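Long-range contacts in extracellular solute-binding protein, family 1 (Bifidobacterium longum subsp. infantis ATCC 15697, PDB 3OMB), which probably captures a solute, perhaps a sugar, outside the cell for an ABC importer, and carries a bound magnesium ion: residues 42-47 and 72-77; 93-98 and 355-360. All coordinates share one frame; numbering follows the deposited sequence. Where two conformers were deposited one is given.

Interaction 1. Residues 42-47 and 72-77; sequences VTVLVK and IEWQEV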
loop_
_atom_site.group_PDB
_atom_site.type_symbol
_atom_site.label_atom_id
_atom_site.label_comp_id
_atom_site.label_asym_id
_atom_site.label_seq_id
_atom_site.Cartn_x
_atom_site.Cartn_y
_atom_site.Cartn_z
ATOM N N VAL A 42 10.595 3.550 29.717
ATOM C CA VAL A 42 10.754 2.994 28.390
ATOM C C VAL A 42 10.606 4.116 27.360
ATOM O O VAL A 42 9.548 4.758 27.274
ATOM C CB VAL A 42 9.723 1.873 28.119
ATOM C CG1 VAL A 42 9.999 1.184 26.773
ATOM C CG2 VAL A 42 9.726 0.852 29.235
ATOM N N THR A 43 11.669 4.348 26.589
ATOM C CA THR A 43 11.603 5.254 25.439
ATOM C C THR A 43 10.996 4.535 24.251
ATOM O O THR A 43 11.347 3.396 23.953
ATOM C CB THR A 43 12.990 5.808 25.042
ATOM O OG1 THR A 43 13.921 4.730 24.940
ATOM C CG2 THR A 43 13.496 6.799 26.090
ATOM N N VAL A 44 10.064 5.196 23.583
ATOM C CA VAL A 44 9.379 4.627 22.436
ATOM C C VAL A 44 9.329 5.663 21.344
ATOM O O VAL A 44 8.719 6.723 21.515
ATOM C CB VAL A 44 7.933 4.228 22.777
ATOM C CG1 VAL A 44 7.249 3.586 21.558
ATOM C CG2 VAL A 44 7.910 3.284 23.960
ATOM N N LEU A 45 9.967 5.361 20.223
ATOM C CA LEU A 45 9.837 6.181 19.029
ATOM C C LEU A 45 8.560 5.714 18.289
ATOM O O LEU A 45 8.326 4.522 18.182
ATOM C CB LEU A 45 11.061 6.000 18.139
ATOM C CG LEU A 45 10.863 6.649 16.771
ATOM C CD1 LEU A 45 11.641 7.933 16.691
ATOM C CD2 LEU A 45 11.229 5.669 15.673
ATOM N N VAL A 46 7.744 6.657 17.817
ATOM C CA VAL A 46 6.490 6.353 17.124
ATOM C C VAL A 46 6.297 7.323 15.944
ATOM O O VAL A 46 6.282 8.548 16.104
ATOM C CB VAL A 46 5.239 6.385 18.081
ATOM C CG1 VAL A 46 5.111 7.725 18.835
ATOM C CG2 VAL A 46 3.979 6.066 17.315
ATOM N N LYS A 47 6.167 6.757 14.762
ATOM C CA LYS A 47 5.842 7.526 13.567
ATOM C C LYS A 47 4.354 7.856 13.582
ATOM O O LYS A 47 3.535 7.005 13.943
ATOM C CB LYS A 47 6.178 6.705 12.329
ATOM C CG LYS A 47 6.153 7.511 11.030
ATOM C CD LYS A 47 6.186 6.591 9.835
ATOM C CE LYS A 47 7.590 6.415 9.322
ATOM N NZ LYS A 47 7.649 5.249 8.388
ATOM N N ILE A 72 6.273 5.586 30.066
ATOM C CA ILE A 72 6.641 5.658 28.649
ATOM C C ILE A 72 7.036 7.085 28.282
ATOM O O ILE A 72 6.295 8.012 28.559
ATOM C CB ILE A 72 5.494 5.162 27.740
ATOM C CG1 ILE A 72 5.099 3.724 28.123
ATOM C CG2 ILE A 72 5.903 5.278 26.271
ATOM C CD1 ILE A 72 3.858 3.197 27.418
ATOM N N GLU A 73 8.219 7.261 27.703
ATOM C CA GLU A 73 8.631 8.563 27.151
ATOM C C GLU A 73 8.473 8.467 25.633
ATOM O O GLU A 73 9.274 7.792 24.968
ATOM C CB GLU A 73 10.090 8.921 27.536
ATOM C CG GLU A 73 10.300 9.231 29.050
ATOM C CD GLU A 73 11.736 9.720 29.442
ATOM O OE1 GLU A 73 12.677 9.709 28.602
ATOM O OE2 GLU A 73 11.917 10.125 30.624
ATOM N N TRP A 74 7.436 9.108 25.095
ATOM C CA TRP A 74 7.117 9.028 23.661
ATOM C C TRP A 74 8.002 9.952 22.856
ATOM O O TRP A 74 8.194 11.110 23.207
ATOM C CB TRP A 74 5.646 9.382 23.387
ATOM C CG TRP A 74 4.659 8.414 24.000
ATOM C CD1 TRP A 74 3.967 8.568 25.188
ATOM C CD2 TRP A 74 4.271 7.133 23.472
ATOM N NE1 TRP A 74 3.153 7.460 25.403
ATOM C CE2 TRP A 74 3.333 6.570 24.369
ATOM C CE3 TRP A 74 4.613 6.415 22.310
ATOM C CZ2 TRP A 74 2.737 5.315 24.143
ATOM C CZ3 TRP A 74 4.020 5.151 22.089
ATOM C CH2 TRP A 74 3.100 4.621 22.999
ATOM N N GLN A 75 8.529 9.456 21.749
ATOM C CA GLN A 75 9.218 10.343 20.838
ATOM C C GLN A 75 8.465 10.314 19.511
ATOM O O GLN A 75 8.630 9.393 18.731
ATOM C CB GLN A 75 10.679 9.910 20.692
ATOM C CG GLN A 75 11.566 10.928 20.022
ATOM C CD GLN A 75 12.811 10.296 19.393
ATOM O OE1 GLN A 75 13.332 10.817 18.409
ATOM N NE2 GLN A 75 13.288 9.173 19.955
ATOM N N GLU A 76 7.634 11.322 19.270
ATOM C CA GLU A 76 6.734 11.316 18.122
ATOM C C GLU A 76 7.373 11.960 16.919
ATOM O O GLU A 76 7.868 13.069 17.021
ATOM C CB GLU A 76 5.451 12.065 18.447
ATOM C CG GLU A 76 4.780 11.556 19.705
ATOM C CD GLU A 76 3.608 12.423 20.125
ATOM O OE1 GLU A 76 2.566 12.398 19.441
ATOM O OE2 GLU A 76 3.726 13.119 21.145
ATOM N N VAL A 77 7.350 11.267 15.785
ATOM C CA VAL A 77 7.915 11.810 14.556
ATOM C C VAL A 77 6.937 11.620 13.399
ATOM O O VAL A 77 6.372 10.551 13.250
ATOM C CB VAL A 77 9.311 11.174 14.205
ATOM C CG1 VAL A 77 10.397 11.626 15.192
ATOM C CG2 VAL A 77 9.232 9.630 14.111
#
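Val44 and Trp74 meet because their first torsions send a methyl and a ring side by side: CG1 of Val44 is anti to the backbone N (chi1 -178°), while CG of Trp74 stands beside its own N (chi1 -64°), bringing the six-membered ring back toward strand 42-47. There CZ3 of Trp74 lies 3.6 Å from CG1 of Val44, and CE3 of Trp74 lies 3.7 Å from CG1 of Val46. Ile72, two residues earlier on the same strand, lays CG2 over one face of the indole, 3.4 Å above its plane, and touches CG2 of Val44 with the same methyl. Replacing the indole of Trp74 by the methyl of an alanine would probably leave these three aliphatic side chains without their common partner and open a gap beside them. On the other side of the sheet, CD1 of Leu45 rests against the amide end of Gln75 and, at 3.9 Å, against CG2 of Val77. The backbones run parallel, joined by five hydrogen bonds that alternate between the strands; the shortest is Gln75 N to Val44 O, 2.7 Å. The two strands and helix 59-68 form a beta-alpha-beta unit. Helix 363-373 packs Leu369 on Val42, Val44 and Ile72, helix 79-92 sets Trp82 against Leu45, Lys47 and Val77, and strand 98-100 pairs with the far edge of 42-47.

Interaction 2. Residues 93-98 and 355-360; sequences GDIADV and SISSHA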
loop_
_atom_site.group_PDB
_atom_site.type_symbol
_atom_site.label_atom_id
_atom_site.label_comp_id
_atom_site.label_asym_id
_atom_site.label_seq_id
_atom_site.Cartn_x
_atom_site.Cartn_y
_atom_site.Cartn_z
ATOM N N GLY A 93 23.975 5.983 16.716
ATOM C CA GLY A 93 24.083 4.797 17.566
ATOM C C GLY A 93 23.118 4.770 18.743
ATOM O O GLY A 93 23.141 3.831 19.543
ATOM N N ASP A 94 22.266 5.792 18.845
ATOM C CA ASP A 94 21.374 5.969 19.995
ATOM C C ASP A 94 19.917 5.889 19.567
ATOM O O ASP A 94 19.352 6.864 19.073
ATOM C CB ASP A 94 21.631 7.316 20.682
ATOM C CG ASP A 94 22.969 7.364 21.407
ATOM O OD1 ASP A 94 23.226 6.463 22.245
ATOM O OD2 ASP A 94 23.757 8.313 21.152
ATOM N N ILE A 95 19.313 4.724 19.752
ATOM C CA ILE A 95 17.940 4.525 19.318
ATOM C C ILE A 95 16.999 4.364 20.522
ATOM O O ILE A 95 17.451 4.086 21.641
ATOM C CB ILE A 95 17.826 3.338 18.338
ATOM C CG1 ILE A 95 18.265 2.040 19.002
ATOM C CG2 ILE A 95 18.655 3.606 17.065
ATOM C CD1 ILE A 95 17.723 0.819 18.297
ATOM N N ALA A 96 15.700 4.558 20.299
ATOM C CA ALA A 96 14.728 4.388 21.376
ATOM C C ALA A 96 14.650 2.908 21.756
ATOM O O ALA A 96 14.969 2.041 20.937
ATOM C CB ALA A 96 13.380 4.913 20.952
ATOM N N ASP A 97 14.234 2.615 22.981
ATOM C CA ASP A 97 14.059 1.223 23.420
ATOM C C ASP A 97 13.108 0.433 22.524
ATOM O O ASP A 97 13.407 -0.683 22.120
ATOM C CB ASP A 97 13.529 1.155 24.856
ATOM C CG ASP A 97 14.482 1.759 25.874
ATOM O OD1 ASP A 97 15.706 1.819 25.590
ATOM O OD2 ASP A 97 13.990 2.168 26.965
ATOM N N VAL A 98 11.942 1.020 22.267
ATOM C CA VAL A 98 10.924 0.429 21.424
ATOM C C VAL A 98 10.704 1.394 20.259
ATOM O O VAL A 98 10.655 2.609 20.450
ATOM C CB VAL A 98 9.603 0.189 22.206
ATOM C CG1 VAL A 98 8.463 -0.338 21.276
ATOM C CG2 VAL A 98 9.834 -0.758 23.395
ATOM N N SER A 355 10.402 -2.786 16.330
ATOM C CA SER A 355 11.796 -3.160 16.589
ATOM C C SER A 355 12.254 -2.684 17.976
ATOM O O SER A 355 11.845 -1.623 18.459
ATOM C CB SER A 355 12.729 -2.637 15.486
ATOM O OG SER A 355 12.554 -1.249 15.246
ATOM N N ILE A 356 13.085 -3.490 18.627
ATOM C CA ILE A 356 13.526 -3.181 19.975
ATOM C C ILE A 356 15.025 -3.055 20.003
ATOM O O ILE A 356 15.736 -3.879 19.413
ATOM C CB ILE A 356 12.997 -4.212 21.011
ATOM C CG1 ILE A 356 11.495 -3.986 21.228
ATOM C CG2 ILE A 356 13.723 -4.091 22.365
ATOM C CD1 ILE A 356 10.772 -5.130 21.902
ATOM N N SER A 357 15.495 -2.006 20.675
ATOM C CA SER A 357 16.918 -1.780 20.872
ATOM C C SER A 357 17.537 -2.957 21.618
ATOM O O SER A 357 17.018 -3.389 22.646
ATOM C CB SER A 357 17.117 -0.502 21.683
ATOM O OG SER A 357 18.487 -0.301 21.984
ATOM N N SER A 358 18.641 -3.488 21.109
ATOM C CA SER A 358 19.392 -4.476 21.896
ATOM C C SER A 358 19.940 -3.854 23.205
ATOM O O SER A 358 20.104 -4.553 24.208
ATOM C CB SER A 358 20.491 -5.152 21.067
ATOM O OG SER A 358 21.585 -4.274 20.868
ATOM N N HIS A 359 20.150 -2.533 23.198
ATOM C CA HIS A 359 20.658 -1.795 24.366
ATOM C C HIS A 359 19.554 -1.223 25.280
ATOM O O HIS A 359 19.825 -0.342 26.096
ATOM C CB HIS A 359 21.582 -0.646 23.926
ATOM C CG HIS A 359 22.938 -1.090 23.468
ATOM N ND1 HIS A 359 23.146 -1.738 22.267
ATOM C CD2 HIS A 359 24.160 -0.949 24.038
ATOM C CE1 HIS A 359 24.436 -1.995 22.122
ATOM N NE2 HIS A 359 25.075 -1.524 23.182
ATOM N N ALA A 360 18.321 -1.717 25.144
ATOM C CA ALA A 360 17.223 -1.237 25.970
ATOM C C ALA A 360 17.629 -1.279 27.451
ATOM O O ALA A 360 18.083 -2.307 27.949
ATOM C CB ALA A 360 15.963 -2.054 25.725
HETATM O O HOH W 1 17.779 1.980 23.580
#
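Ser357 N donates to Asp97 O over 2.9 Å, the one direct hydrogen bond between loop 93-98 and segment 355-360, and the tight part of the contact gathers around that carbonyl. The donor sits 32° off the carbonyl plane, and CG2 of Ile356 comes within 3.4 Å of the same Asp97 O. Beside it Val98 and Ile356 form an antiparallel non-hydrogen-bonded pair, their side chains meeting more distantly, CG2 of Val98 to CG1 of Ile356 at 4.2 Å. Ser357 CB packs against Ala96 O, 3.4 Å away, and also touches CD1 of Ile95. Asp97 OD1 meets Ala360 CA at 3.4 Å without a direct polar bond. Ser357 turns its hydroxyl to a water, its OG lying anti to the backbone N (chi1 176°), and donates to it; the water in turn donates to Ile95 O and Asp97 OD1, so a single molecule joins three groups from both segments. The looser side is the outward bend of the type I beta turn from Ser357 to Ala360, where neither Ser358 nor exposed His359 touches 93-98; His359 N makes a weak bond to Ser357 OG. A late strand, 352-356, thus lies antiparallel beside 98-100, consistent with the type II periplasmic-binding-protein fold, in which the chain returns from the other lobe to add a strand to the first sheet.

In the fold
From the N terminus, strand 41-48 runs first; helix 59-68 then returns the chain to strand 71-78, and interaction 1 closes this short loop. Helix 79-92 leads on to loop 93-98, which opens interaction 2 only after interaction 1 is complete, so the two follow in series and neither nest nor cross. Interaction 2 closes a far longer excursion of 256 residues, which includes the magnesium site and the second mixed sheet. Both contacts belong to one four-stranded sheet, ordered 71-78, 41-48, 98-100, 352-356. They meet where Thr43 OG1 bonds to Asp97 N and Leu45 N probably bonds to Val98 O, linking the two outer strands through the middle pair.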